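Local coordinates for trwC protein (Escherichia coli, PDB 1OMH) that recognises and processes the origin-of-transfer DNA of its plasmid during bacterial conjugation, the part described being its N-terminal relaxase domain, at residues V94-L99 against Q227-F232; A104-A109 against Q205-Q210; R112-T117 against I145-H150; Y209-G214 against F219-I224. One frame throughout, in Å; residues are numbered along the deposited sequence.

Interaction 1: residues V94-L99 against Q227-F232; sequences VSLQAL and QQIEGF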
loop_
_atom_site.group_PDB
_atom_site.type_symbol
_atom_site.label_atom_id
_atom_site.label_comp_id
_atom_site.label_asym_id
_atom_site.label_seq_id
_atom_site.Cartn_x
_atom_site.Cartn_y
_atom_site.Cartn_z
ATOM N N VAL B 94 -10.250 -9.027 8.386
ATOM C CA VAL B 94 -9.495 -9.853 7.461
ATOM C C VAL B 94 -8.088 -10.082 8.007
ATOM O O VAL B 94 -7.582 -11.211 7.974
ATOM C CB VAL B 94 -9.453 -9.196 6.059
ATOM C CG1 VAL B 94 -8.565 -10.005 5.111
ATOM C CG2 VAL B 94 -10.873 -9.116 5.503
ATOM N N SER B 95 -7.458 -9.027 8.520
ATOM C CA SER B 95 -6.119 -9.176 9.093
ATOM C C SER B 95 -6.180 -10.150 10.274
ATOM O O SER B 95 -5.280 -10.976 10.456
ATOM C CB SER B 95 -5.570 -7.822 9.573
ATOM O OG SER B 95 -5.334 -6.940 8.479
ATOM N N LEU B 96 -7.247 -10.059 11.066
ATOM C CA LEU B 96 -7.416 -10.930 12.233
ATOM C C LEU B 96 -7.550 -12.404 11.863
ATOM O O LEU B 96 -6.904 -13.272 12.458
ATOM C CB LEU B 96 -8.648 -10.504 13.034
ATOM C CG LEU B 96 -8.487 -9.503 14.182
ATOM C CD1 LEU B 96 -7.388 -8.497 13.897
ATOM C CD2 LEU B 96 -9.822 -8.826 14.423
ATOM N N GLN B 97 -8.396 -12.682 10.879
ATOM C CA GLN B 97 -8.622 -14.051 10.441
ATOM C C GLN B 97 -7.345 -14.638 9.857
ATOM O O GLN B 97 -7.021 -15.802 10.085
ATOM C CB GLN B 97 -9.741 -14.101 9.391
ATOM C CG GLN B 97 -10.286 -15.503 9.112
ATOM C CD GLN B 97 -11.117 -16.043 10.264
ATOM O OE1 GLN B 97 -11.926 -15.324 10.844
ATOM N NE2 GLN B 97 -10.932 -17.320 10.589
ATOM N N ALA B 98 -6.601 -13.830 9.112
ATOM C CA ALA B 98 -5.370 -14.317 8.505
ATOM C C ALA B 98 -4.184 -14.448 9.453
ATOM O O ALA B 98 -3.449 -15.431 9.395
ATOM C CB ALA B 98 -4.975 -13.416 7.344
ATOM N N LEU B 99 -4.010 -13.468 10.331
ATOM C CA LEU B 99 -2.854 -13.440 11.222
ATOM C C LEU B 99 -3.031 -13.976 12.638
ATOM O O LEU B 99 -2.067 -14.432 13.252
ATOM C CB LEU B 99 -2.307 -12.007 11.271
ATOM C CG LEU B 99 -2.014 -11.409 9.884
ATOM C CD1 LEU B 99 -1.591 -9.953 10.027
ATOM C CD2 LEU B 99 -0.922 -12.210 9.177
ATOM N N GLN B 227 -16.903 -4.055 18.005
ATOM C CA GLN B 227 -16.153 -3.913 19.250
ATOM C C GLN B 227 -14.865 -4.728 19.209
ATOM O O GLN B 227 -13.837 -4.302 19.726
ATOM C CB GLN B 227 -17.002 -4.337 20.453
ATOM C CG GLN B 227 -18.276 -3.512 20.653
ATOM C CD GLN B 227 -18.019 -2.028 20.864
ATOM N N GLN B 228 -14.927 -5.900 18.585
ATOM C CA GLN B 228 -13.767 -6.774 18.471
ATOM C C GLN B 228 -12.758 -6.140 17.521
ATOM O O GLN B 228 -11.546 -6.224 17.735
ATOM C CB GLN B 228 -14.209 -8.165 17.973
ATOM C CG GLN B 228 -15.251 -8.798 18.901
ATOM C CD GLN B 228 -15.909 -10.052 18.338
ATOM O OE1 GLN B 228 -16.209 -10.132 17.147
ATOM N NE2 GLN B 228 -16.155 -11.028 19.205
ATOM N N ILE B 229 -13.264 -5.503 16.470
ATOM C CA ILE B 229 -12.403 -4.834 15.499
ATOM C C ILE B 229 -11.639 -3.716 16.210
ATOM O O ILE B 229 -10.411 -3.622 16.110
ATOM C CB ILE B 229 -13.245 -4.219 14.346
ATOM C CG1 ILE B 229 -13.744 -5.322 13.409
ATOM C CG2 ILE B 229 -12.453 -3.179 13.601
ATOM C CD1 ILE B 229 -12.660 -6.220 12.876
ATOM N N GLU B 230 -12.371 -2.884 16.947
ATOM C CA GLU B 230 -11.765 -1.768 17.659
ATOM C C GLU B 230 -10.750 -2.247 18.695
ATOM O O GLU B 230 -9.767 -1.559 18.978
ATOM C CB GLU B 230 -12.857 -0.923 18.322
ATOM C CG GLU B 230 -13.968 -0.545 17.352
ATOM C CD GLU B 230 -14.952 0.462 17.909
ATOM O OE1 GLU B 230 -15.379 0.305 19.072
ATOM O OE2 GLU B 230 -15.312 1.405 17.169
ATOM N N GLY B 231 -10.985 -3.434 19.245
ATOM C CA GLY B 231 -10.074 -3.983 20.232
ATOM C C GLY B 231 -8.709 -4.268 19.636
ATOM O O GLY B 231 -7.745 -4.462 20.366
ATOM N N PHE B 232 -8.637 -4.316 18.309
ATOM C CA PHE B 232 -7.382 -4.566 17.597
ATOM C C PHE B 232 -7.048 -3.383 16.676
ATOM O O PHE B 232 -6.305 -3.534 15.699
ATOM C CB PHE B 232 -7.475 -5.840 16.736
ATOM C CG PHE B 232 -7.247 -7.123 17.493
ATOM C CD1 PHE B 232 -8.312 -7.968 17.801
ATOM C CD2 PHE B 232 -5.962 -7.504 17.864
ATOM C CE1 PHE B 232 -8.096 -9.184 18.470
ATOM C CE2 PHE B 232 -5.737 -8.713 18.530
ATOM C CZ PHE B 232 -6.812 -9.552 18.832
#
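Leu96 on helix 92-99 faces Phe232, just beyond helix 226-230, and their CA atoms, 8.3 Å apart, mark the nearest approach of two backbones that meet through side chains alone. Leucine reaches across with both methyls. CD2 lies 3.8 Å from Phe232 CD1, at an oblique approach to the ring, and the same methyl is 4.2 Å from CD1 of Ile229, the end of that residue's longer branch. The other methyl, CD1, makes an off-centre CH-pi contact, 4.3 Å from the centroid of the Phe232 ring and 28° off its normal; it also rests against the root of that side chain, 3.9 Å from Phe232 CB. Phe232 CG is anti to its own carbonyl carbon (chi1 -82°), which brings the ring across the leucine fork at a slant. This is buried apolar packing between helix 92-99 and the end of helix 226-230 with the turn that follows it, far apart in the sequence of the relaxase domain, with the bound DNA about 4 Å away at the nearest atoms. An alanine in place of Leu96 would remove both methyls and would probably open a gap between Phe232 and Ile229, with the ring deprived of its CH-pi partner. Pro158 of strand 158-167 touches both Leu96 and Phe232, and Thr284 and Ala285 of helix 274-287 add further contacts to the phenylalanine.

Interaction 2: residues A104-A109 against Q205-Q210; sequences AEIIKA and QKLGYQ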
loop_
_atom_site.group_PDB
_atom_site.type_symbol
_atom_site.label_atom_id
_atom_site.label_comp_id
_atom_site.label_asym_id
_atom_site.label_seq_id
_atom_site.Cartn_x
_atom_site.Cartn_y
_atom_site.Cartn_z
ATOM N N ALA B 104 -3.854 -18.946 6.130
ATOM C CA ALA B 104 -2.885 -18.555 5.117
ATOM C C ALA B 104 -3.500 -18.211 3.764
ATOM O O ALA B 104 -2.954 -17.387 3.024
ATOM C CB ALA B 104 -1.845 -19.655 4.943
ATOM N N GLU B 105 -4.628 -18.829 3.433
ATOM C CA GLU B 105 -5.261 -18.553 2.145
ATOM C C GLU B 105 -5.726 -17.101 2.057
ATOM O O GLU B 105 -5.874 -16.557 0.963
ATOM C CB GLU B 105 -6.437 -19.505 1.909
ATOM C CG GLU B 105 -6.046 -20.980 1.939
ATOM C CD GLU B 105 -4.933 -21.319 0.964
ATOM O OE1 GLU B 105 -5.147 -21.193 -0.262
ATOM O OE2 GLU B 105 -3.838 -21.714 1.423
ATOM N N ILE B 106 -5.946 -16.473 3.211
ATOM C CA ILE B 106 -6.362 -15.078 3.246
ATOM C C ILE B 106 -5.173 -14.234 2.794
ATOM O O ILE B 106 -5.336 -13.237 2.082
ATOM C CB ILE B 106 -6.774 -14.641 4.666
ATOM C CG1 ILE B 106 -7.943 -15.491 5.155
ATOM C CG2 ILE B 106 -7.152 -13.152 4.673
ATOM C CD1 ILE B 106 -9.194 -15.327 4.343
ATOM N N ILE B 107 -3.975 -14.642 3.203
ATOM C CA ILE B 107 -2.772 -13.922 2.816
ATOM C C ILE B 107 -2.672 -13.949 1.296
ATOM O O ILE B 107 -2.433 -12.929 0.660
ATOM C CB ILE B 107 -1.498 -14.560 3.415
ATOM C CG1 ILE B 107 -1.580 -14.550 4.942
ATOM C CG2 ILE B 107 -0.259 -13.784 2.959
ATOM C CD1 ILE B 107 -1.692 -13.171 5.545
ATOM N N LYS B 108 -2.859 -15.127 0.716
ATOM C CA LYS B 108 -2.803 -15.270 -0.735
ATOM C C LYS B 108 -3.911 -14.441 -1.394
ATOM O O LYS B 108 -3.715 -13.874 -2.471
ATOM C CB LYS B 108 -2.960 -16.742 -1.126
ATOM C CG LYS B 108 -3.022 -16.976 -2.628
ATOM N N ALA B 109 -5.075 -14.381 -0.752
ATOM C CA ALA B 109 -6.200 -13.616 -1.282
ATOM C C ALA B 109 -5.815 -12.141 -1.389
ATOM O O ALA B 109 -6.094 -11.483 -2.395
ATOM C CB ALA B 109 -7.421 -13.780 -0.384
ATOM N N GLN B 205 -14.728 -14.705 -0.549
ATOM C CA GLN B 205 -15.957 -15.466 -0.684
ATOM C C GLN B 205 -15.663 -16.860 -1.224
ATOM O O GLN B 205 -16.358 -17.810 -0.890
ATOM C CB GLN B 205 -16.939 -14.715 -1.577
ATOM C CG GLN B 205 -17.613 -13.598 -0.815
ATOM C CD GLN B 205 -18.439 -12.693 -1.687
ATOM O OE1 GLN B 205 -19.278 -11.938 -1.190
ATOM N NE2 GLN B 205 -18.200 -12.745 -2.993
ATOM N N LYS B 206 -14.614 -16.984 -2.031
ATOM C CA LYS B 206 -14.235 -18.283 -2.572
ATOM C C LYS B 206 -13.755 -19.195 -1.450
ATOM O O LYS B 206 -13.747 -20.416 -1.592
ATOM C CB LYS B 206 -13.118 -18.137 -3.609
ATOM C CG LYS B 206 -13.589 -18.214 -5.044
ATOM C CD LYS B 206 -12.426 -18.440 -6.006
ATOM C CE LYS B 206 -11.500 -17.239 -6.081
ATOM N NZ LYS B 206 -10.470 -17.415 -7.147
ATOM N N LEU B 207 -13.350 -18.594 -0.334
ATOM C CA LEU B 207 -12.862 -19.354 0.814
ATOM C C LEU B 207 -14.000 -19.706 1.759
ATOM O O LEU B 207 -13.799 -20.391 2.761
ATOM C CB LEU B 207 -11.788 -18.549 1.562
ATOM C CG LEU B 207 -10.544 -18.175 0.745
ATOM C CD1 LEU B 207 -9.583 -17.380 1.619
ATOM C CD2 LEU B 207 -9.859 -19.435 0.223
ATOM N N GLY B 208 -15.197 -19.226 1.448
ATOM C CA GLY B 208 -16.336 -19.536 2.287
ATOM C C GLY B 208 -16.662 -18.550 3.393
ATOM O O GLY B 208 -17.332 -18.916 4.362
ATOM N N TYR B 209 -16.188 -17.313 3.276
ATOM C CA TYR B 209 -16.490 -16.305 4.289
ATOM C C TYR B 209 -17.640 -15.437 3.818
ATOM O O TYR B 209 -17.777 -15.181 2.623
ATOM C CB TYR B 209 -15.283 -15.388 4.554
ATOM C CG TYR B 209 -14.105 -16.074 5.194
ATOM C CD1 TYR B 209 -12.964 -16.377 4.454
ATOM C CD2 TYR B 209 -14.144 -16.451 6.535
ATOM C CE1 TYR B 209 -11.886 -17.044 5.037
ATOM C CE2 TYR B 209 -13.077 -17.116 7.124
ATOM C CZ TYR B 209 -11.957 -17.409 6.373
ATOM O OH TYR B 209 -10.912 -18.072 6.961
ATOM N N GLN B 210 -18.476 -14.995 4.753
ATOM C CA GLN B 210 -19.566 -14.103 4.396
ATOM C C GLN B 210 -19.078 -12.711 4.778
ATOM O O GLN B 210 -18.384 -12.549 5.785
ATOM C CB GLN B 210 -20.848 -14.431 5.159
ATOM C CG GLN B 210 -22.058 -13.670 4.610
ATOM C CD GLN B 210 -23.379 -14.190 5.139
ATOM O OE1 GLN B 210 -23.641 -15.391 5.110
ATOM N NE2 GLN B 210 -24.227 -13.282 5.614
#
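With CG1 anti to the carbonyl carbon (chi1 -60°) and a further bend at chi2 (-64°), Ile106 brings its terminal methyl CD1 against both Leu207 and Tyr209. This methyl lies 3.3 Å from Tyr209 CE1; the two side chains approach from opposite directions, and the methyl meets the ring obliquely. It is also 3.4 Å from Leu207 CD1, tighter than usual for two carbons. Leu207 straddles the base of Glu105, each of its methyls lying 3.8 Å from Glu105 CB, while the carboxylate end leads away. At its far end the tyrosine hydroxyl is hydrogen-bonded to Asp103, whose other carboxylate oxygen accepts from Glu105 N, so one aspartate serves the ring and the first turn of helix 104-122. Replacing Tyr209 by a serine would probably uncover the Ile106 methyl and leave Asp103 without its hydroxyl partner. Gly208, with positive phi (93°), ends helix 189-206 in a Schellman motif, a classic helix C-terminal cap; Leu207 before it and Tyr209 after it both point toward helix 104-122.

Interaction 3: residues R112-T117 against I145-H150; sequences RAVART and IGKFRH. With SO4 (sulfate ion), chain D.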
loop_
_atom_site.group_PDB
_atom_site.type_symbol
_atom_site.label_atom_id
_atom_site.label_comp_id
_atom_site.label_asym_id
_atom_site.label_seq_id
_atom_site.Cartn_x
_atom_site.Cartn_y
_atom_site.Cartn_z
ATOM N N ARG B 112 -3.231 -11.542 -4.185
ATOM C CA ARG B 112 -3.859 -11.564 -5.506
ATOM C C ARG B 112 -4.599 -10.260 -5.779
ATOM O O ARG B 112 -4.465 -9.683 -6.856
ATOM C CB ARG B 112 -4.834 -12.736 -5.618
ATOM C CG ARG B 112 -4.168 -14.098 -5.711
ATOM C CD ARG B 112 -5.206 -15.212 -5.653
ATOM N NE ARG B 112 -4.622 -16.533 -5.874
ATOM C CZ ARG B 112 -5.279 -17.674 -5.702
ATOM N NH1 ARG B 112 -6.542 -17.659 -5.302
ATOM N NH2 ARG B 112 -4.677 -18.832 -5.933
ATOM N N ALA B 113 -5.375 -9.795 -4.806
ATOM C CA ALA B 113 -6.119 -8.555 -4.983
ATOM C C ALA B 113 -5.153 -7.410 -5.275
ATOM O O ALA B 113 -5.445 -6.544 -6.098
ATOM C CB ALA B 113 -6.955 -8.252 -3.746
ATOM N N VAL B 114 -3.998 -7.420 -4.611
ATOM C CA VAL B 114 -2.983 -6.392 -4.830
ATOM C C VAL B 114 -2.411 -6.510 -6.247
ATOM O O VAL B 114 -2.290 -5.519 -6.954
ATOM C CB VAL B 114 -1.814 -6.520 -3.817
ATOM C CG1 VAL B 114 -0.685 -5.587 -4.206
ATOM C CG2 VAL B 114 -2.300 -6.180 -2.400
ATOM N N ALA B 115 -2.066 -7.727 -6.658
ATOM C CA ALA B 115 -1.499 -7.949 -7.987
ATOM C C ALA B 115 -2.456 -7.533 -9.106
ATOM O O ALA B 115 -2.047 -6.902 -10.078
ATOM C CB ALA B 115 -1.105 -9.418 -8.151
ATOM N N ARG B 116 -3.728 -7.886 -8.966
ATOM C CA ARG B 116 -4.718 -7.539 -9.978
ATOM C C ARG B 116 -4.954 -6.034 -10.054
ATOM O O ARG B 116 -5.151 -5.478 -11.138
ATOM C CB ARG B 116 -6.028 -8.272 -9.695
ATOM C CG ARG B 116 -5.928 -9.774 -9.918
ATOM C CD ARG B 116 -7.147 -10.494 -9.374
ATOM N NE ARG B 116 -7.016 -11.946 -9.478
ATOM C CZ ARG B 116 -7.825 -12.813 -8.879
ATOM N NH1 ARG B 116 -8.829 -12.376 -8.127
ATOM N NH2 ARG B 116 -7.632 -14.116 -9.031
ATOM N N THR B 117 -4.925 -5.365 -8.907
ATOM C CA THR B 117 -5.135 -3.927 -8.898
ATOM C C THR B 117 -3.949 -3.239 -9.565
ATOM O O THR B 117 -4.122 -2.287 -10.328
ATOM C CB THR B 117 -5.299 -3.396 -7.464
ATOM O OG1 THR B 117 -6.359 -4.110 -6.817
ATOM C CG2 THR B 117 -5.637 -1.910 -7.475
ATOM N N ILE B 145 7.636 -2.402 -10.349
ATOM C CA ILE B 145 7.088 -2.308 -8.993
ATOM C C ILE B 145 7.720 -3.273 -7.995
ATOM O O ILE B 145 7.903 -4.455 -8.286
ATOM C CB ILE B 145 5.571 -2.631 -8.962
ATOM C CG1 ILE B 145 4.851 -2.000 -10.169
ATOM C CG2 ILE B 145 4.962 -2.162 -7.641
ATOM C CD1 ILE B 145 5.128 -0.531 -10.357
ATOM N N GLY B 146 8.024 -2.752 -6.812
ATOM C CA GLY B 146 8.558 -3.565 -5.738
ATOM C C GLY B 146 7.432 -3.673 -4.715
ATOM O O GLY B 146 7.030 -2.669 -4.128
ATOM N N LYS B 147 6.911 -4.878 -4.508
ATOM C CA LYS B 147 5.812 -5.096 -3.562
ATOM C C LYS B 147 6.313 -5.682 -2.245
ATOM O O LYS B 147 6.994 -6.711 -2.231
ATOM C CB LYS B 147 4.771 -6.045 -4.164
ATOM C CG LYS B 147 4.208 -5.599 -5.509
ATOM C CD LYS B 147 3.159 -6.584 -6.028
ATOM C CE LYS B 147 3.782 -7.939 -6.320
ATOM N NZ LYS B 147 2.791 -8.915 -6.856
ATOM N N PHE B 148 5.953 -5.042 -1.137
ATOM C CA PHE B 148 6.396 -5.516 0.169
ATOM C C PHE B 148 5.221 -5.702 1.124
ATOM O O PHE B 148 4.591 -4.734 1.540
ATOM C CB PHE B 148 7.415 -4.527 0.743
ATOM C CG PHE B 148 8.526 -4.188 -0.218
ATOM C CD1 PHE B 148 8.451 -3.056 -1.024
ATOM C CD2 PHE B 148 9.637 -5.015 -0.333
ATOM C CE1 PHE B 148 9.469 -2.752 -1.928
ATOM C CE2 PHE B 148 10.658 -4.721 -1.235
ATOM C CZ PHE B 148 10.572 -3.585 -2.032
ATOM N N ARG B 149 4.945 -6.963 1.457
ATOM C CA ARG B 149 3.852 -7.342 2.352
ATOM C C ARG B 149 4.286 -7.293 3.817
ATOM O O ARG B 149 5.323 -7.849 4.183
ATOM C CB ARG B 149 3.376 -8.760 1.999
ATOM C CG ARG B 149 2.089 -9.212 2.691
ATOM C CD ARG B 149 1.784 -10.670 2.346
ATOM N NE ARG B 149 2.842 -11.551 2.825
ATOM C CZ ARG B 149 3.327 -12.583 2.145
ATOM N NH1 ARG B 149 4.292 -13.319 2.671
ATOM N NH2 ARG B 149 2.854 -12.876 0.942
ATOM N N HIS B 150 3.485 -6.625 4.644
ATOM C CA HIS B 150 3.755 -6.498 6.070
ATOM C C HIS B 150 2.540 -6.932 6.860
ATOM O O HIS B 150 1.436 -6.948 6.330
ATOM C CB HIS B 150 4.163 -5.060 6.398
ATOM C CG HIS B 150 5.533 -4.722 5.906
ATOM N ND1 HIS B 150 6.673 -5.257 6.468
ATOM C CD2 HIS B 150 5.944 -4.008 4.830
ATOM C CE1 HIS B 150 7.725 -4.894 5.756
ATOM N NE2 HIS B 150 7.310 -4.137 4.756
HETATM S S SO4 D . 5.746 -6.252 9.954
HETATM O O1 SO4 D . 6.972 -5.764 9.293
HETATM O O2 SO4 D . 6.061 -6.649 11.339
HETATM O O3 SO4 D . 5.218 -7.419 9.230
HETATM O O4 SO4 D . 4.737 -5.179 9.951
#
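Lys147 points from strand 145-152 toward helix 104-122 and approaches it with CD and NZ. Its CD comes to 4.4 Å from Val114 CG1, and the bend at chi3 (-65°) turns the tip across toward Ala115, leaving NZ 4.1 Å from Ala115 CB. The contact is loose; the ammonium is hydrogen-bonded instead to Gln37 of the edge strand 34-37, whose amide nitrogen also reaches Ala115 O. Within the helix, Thr117 OG1 donates back to Ala113 O at 2.7 Å, from the opposite face of that carbonyl to Thr117 N. Farther along the strand, His150 meets a sulfate ion, probably from the crystallisation liquor, at the edge of its ring: ND1 donates to sulfate O1 at 2.9 Å. NE2 of the same ring binds Tyr18 O. His150 is a zinc and copper ligand in other structures of this protein, together with His161 and His163; here no metal is bound. The arrangement is a helix packed on an antiparallel sheet that carries the histidine metal site of this relaxase.

Interaction 4: residues Y209-G214 against F219-I224; sequences YQLRYG and FDLAHI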
loop_
_atom_site.group_PDB
_atom_site.type_symbol
_atom_site.label_atom_id
_atom_site.label_comp_id
_atom_site.label_asym_id
_atom_site.label_seq_id
_atom_site.Cartn_x
_atom_site.Cartn_y
_atom_site.Cartn_z
ATOM N N TYR B 209 -16.188 -17.313 3.276
ATOM C CA TYR B 209 -16.490 -16.305 4.289
ATOM C C TYR B 209 -17.640 -15.437 3.818
ATOM O O TYR B 209 -17.777 -15.181 2.623
ATOM C CB TYR B 209 -15.283 -15.388 4.554
ATOM C CG TYR B 209 -14.105 -16.074 5.194
ATOM C CD1 TYR B 209 -12.964 -16.377 4.454
ATOM C CD2 TYR B 209 -14.144 -16.451 6.535
ATOM C CE1 TYR B 209 -11.886 -17.044 5.037
ATOM C CE2 TYR B 209 -13.077 -17.116 7.124
ATOM C CZ TYR B 209 -11.957 -17.409 6.373
ATOM O OH TYR B 209 -10.912 -18.072 6.961
ATOM N N GLN B 210 -18.476 -14.995 4.753
ATOM C CA GLN B 210 -19.566 -14.103 4.396
ATOM C C GLN B 210 -19.078 -12.711 4.778
ATOM O O GLN B 210 -18.384 -12.549 5.785
ATOM C CB GLN B 210 -20.848 -14.431 5.159
ATOM C CG GLN B 210 -22.058 -13.670 4.610
ATOM C CD GLN B 210 -23.379 -14.190 5.139
ATOM O OE1 GLN B 210 -23.641 -15.391 5.110
ATOM N NE2 GLN B 210 -24.227 -13.282 5.614
ATOM N N LEU B 211 -19.443 -11.716 3.978
ATOM C CA LEU B 211 -19.012 -10.348 4.220
ATOM C C LEU B 211 -20.146 -9.428 4.639
ATOM O O LEU B 211 -21.279 -9.571 4.185
ATOM C CB LEU B 211 -18.350 -9.787 2.957
ATOM C CG LEU B 211 -17.315 -10.697 2.291
ATOM C CD1 LEU B 211 -16.759 -10.015 1.055
ATOM C CD2 LEU B 211 -16.196 -11.021 3.275
ATOM N N ARG B 212 -19.819 -8.474 5.504
ATOM C CA ARG B 212 -20.782 -7.497 5.985
ATOM C C ARG B 212 -20.334 -6.123 5.498
ATOM O O ARG B 212 -19.295 -5.619 5.931
ATOM C CB ARG B 212 -20.835 -7.517 7.521
ATOM C CG ARG B 212 -21.724 -6.438 8.139
ATOM C CD ARG B 212 -21.586 -6.387 9.668
ATOM N NE ARG B 212 -20.330 -5.773 10.106
ATOM C CZ ARG B 212 -19.400 -6.390 10.832
ATOM N NH1 ARG B 212 -19.572 -7.652 11.207
ATOM N NH2 ARG B 212 -18.297 -5.742 11.191
ATOM N N TYR B 213 -21.105 -5.529 4.590
ATOM C CA TYR B 213 -20.790 -4.202 4.056
ATOM C C TYR B 213 -21.433 -3.126 4.924
ATOM O O TYR B 213 -22.445 -3.383 5.575
ATOM C CB TYR B 213 -21.285 -4.078 2.614
ATOM C CG TYR B 213 -20.546 -4.966 1.641
ATOM C CD1 TYR B 213 -20.841 -6.324 1.540
ATOM C CD2 TYR B 213 -19.511 -4.458 0.855
ATOM C CE1 TYR B 213 -20.120 -7.156 0.683
ATOM C CE2 TYR B 213 -18.786 -5.275 0.002
ATOM C CZ TYR B 213 -19.095 -6.623 -0.079
ATOM O OH TYR B 213 -18.365 -7.439 -0.910
ATOM N N GLY B 214 -20.860 -1.923 4.937
ATOM C CA GLY B 214 -21.413 -0.864 5.767
ATOM C C GLY B 214 -21.685 0.489 5.126
ATOM O O GLY B 214 -21.655 1.517 5.809
ATOM N N PHE B 219 -15.963 -3.425 3.782
ATOM C CA PHE B 219 -16.543 -4.620 4.374
ATOM C C PHE B 219 -15.606 -5.257 5.393
ATOM O O PHE B 219 -14.417 -4.949 5.450
ATOM C CB PHE B 219 -16.853 -5.668 3.301
ATOM C CG PHE B 219 -15.629 -6.292 2.691
ATOM C CD1 PHE B 219 -15.056 -5.751 1.548
ATOM C CD2 PHE B 219 -15.040 -7.414 3.271
ATOM C CE1 PHE B 219 -13.915 -6.306 0.988
ATOM C CE2 PHE B 219 -13.890 -7.982 2.719
ATOM C CZ PHE B 219 -13.325 -7.427 1.570
ATOM N N ASP B 220 -16.171 -6.150 6.196
ATOM C CA ASP B 220 -15.434 -6.903 7.202
ATOM C C ASP B 220 -16.082 -8.280 7.216
ATOM O O ASP B 220 -17.190 -8.450 6.703
ATOM C CB ASP B 220 -15.567 -6.250 8.581
ATOM C CG ASP B 220 -14.425 -5.299 8.890
ATOM O OD1 ASP B 220 -13.271 -5.769 8.996
ATOM O OD2 ASP B 220 -14.687 -4.087 9.024
ATOM N N LEU B 221 -15.392 -9.263 7.777
ATOM C CA LEU B 221 -15.945 -10.603 7.860
ATOM C C LEU B 221 -17.139 -10.530 8.811
ATOM O O LEU B 221 -17.025 -10.017 9.922
ATOM C CB LEU B 221 -14.887 -11.570 8.382
ATOM C CG LEU B 221 -13.613 -11.606 7.530
ATOM C CD1 LEU B 221 -12.631 -12.609 8.115
ATOM C CD2 LEU B 221 -13.965 -11.980 6.098
ATOM N N ALA B 222 -18.281 -11.050 8.368
ATOM C CA ALA B 222 -19.516 -11.013 9.153
ATOM C C ALA B 222 -19.486 -11.603 10.568
ATOM O O ALA B 222 -20.276 -11.198 11.418
ATOM C CB ALA B 222 -20.648 -11.665 8.354
ATOM N N HIS B 223 -18.586 -12.540 10.839
ATOM C CA HIS B 223 -18.551 -13.147 12.168
ATOM C C HIS B 223 -17.718 -12.401 13.214
ATOM O O HIS B 223 -17.577 -12.869 14.345
ATOM C CB HIS B 223 -18.078 -14.600 12.077
ATOM C CG HIS B 223 -16.732 -14.762 11.440
ATOM N ND1 HIS B 223 -16.503 -14.506 10.107
ATOM C CD2 HIS B 223 -15.549 -15.170 11.959
ATOM C CE1 HIS B 223 -15.233 -14.755 9.828
ATOM N NE2 HIS B 223 -14.635 -15.159 10.932
ATOM N N ILE B 224 -17.169 -11.246 12.843
ATOM C CA ILE B 224 -16.369 -10.457 13.776
ATOM C C ILE B 224 -17.026 -9.084 13.883
ATOM O O ILE B 224 -17.138 -8.370 12.886
ATOM C CB ILE B 224 -14.911 -10.328 13.277
ATOM C CG1 ILE B 224 -14.298 -11.723 13.121
ATOM C CG2 ILE B 224 -14.088 -9.503 14.257
ATOM C CD1 ILE B 224 -12.879 -11.729 12.594
HETATM O O HOH W 1 -18.061 -15.269 7.948
HETATM O O HOH W 2 -16.847 -3.060 10.262
HETATM O O HOH W 3 -22.213 -9.355 10.752
#
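Arg212 and Asp220 form the antiparallel hydrogen-bonded pair of this hairpin: Arg212 N donates to Asp220 O at 2.9 Å, nearly along the C=O axis, and Asp220 N returns a longer bond to Arg212 O. Ala222 N adds a third backbone bond to Gln210 O, 3.0 Å, beyond the strand ends. Polar side-chain contacts gather on the guanidinium. The Arg212 chain leaves with CG opposite the backbone N (chi1 175°) and folds at chi3, which carries the guanidinium across to Ile224 O. This oxygen lies in the guanidinium plane and takes NH1 at 3.0 Å, although NH1 stands above the carbonyl plane; NH2 adds a weak second bond. One water joins NH2 to Asp220 OD2 and another joins NH1 to Ala222 O. Away from the arginine, a third water bridges Gln210 N and His223 ND1. The apolar contacts run along the Tyr213 and Phe219 side. Phe219 CB sits over one face of the Tyr213 ring, 3.9 Å from its centroid, and Leu211 CD1 over a face of the Phe219 ring, 4.0 Å from that centroid. Leu211 CD2 continues the row to Leu221 CD2 at 3.7 Å, and Leu221 CD2 in turn touches Tyr209 CB. Helix 189-206 packs on the hairpin through Ala201, Asn197 and Leu204. From helix 92-99, Ser93 OG binds Asp220 OD1 and Leu221 N, and Gln97 OE1 binds His223 NE2; Ile229 of helix 226-230 touches Asp220 and Ile224.

In the fold
From the N terminus, helix 92-99 opens the widest loop, closed by interaction 1 when the chain reaches 227-232 and the two helices 92-99 and 226-230 come together; the other three contacts nest inside it. Helix 104-122 follows and serves both interaction 2 and interaction 3. Interaction 3 closes first, at strand 145-152, tying the helix to the five-stranded sheet, and lies within the loop that interaction 2 closes by joining helix 104-122 to the end of helix 189-206. Interaction 4 then begins on residues shared with interaction 2, Tyr209 and Gln210, and closes a short hairpin. Val94 and Ala98 pack on Ile106 between interactions 1 and 2, and Ile107 touches Arg149 between interactions 2 and 3.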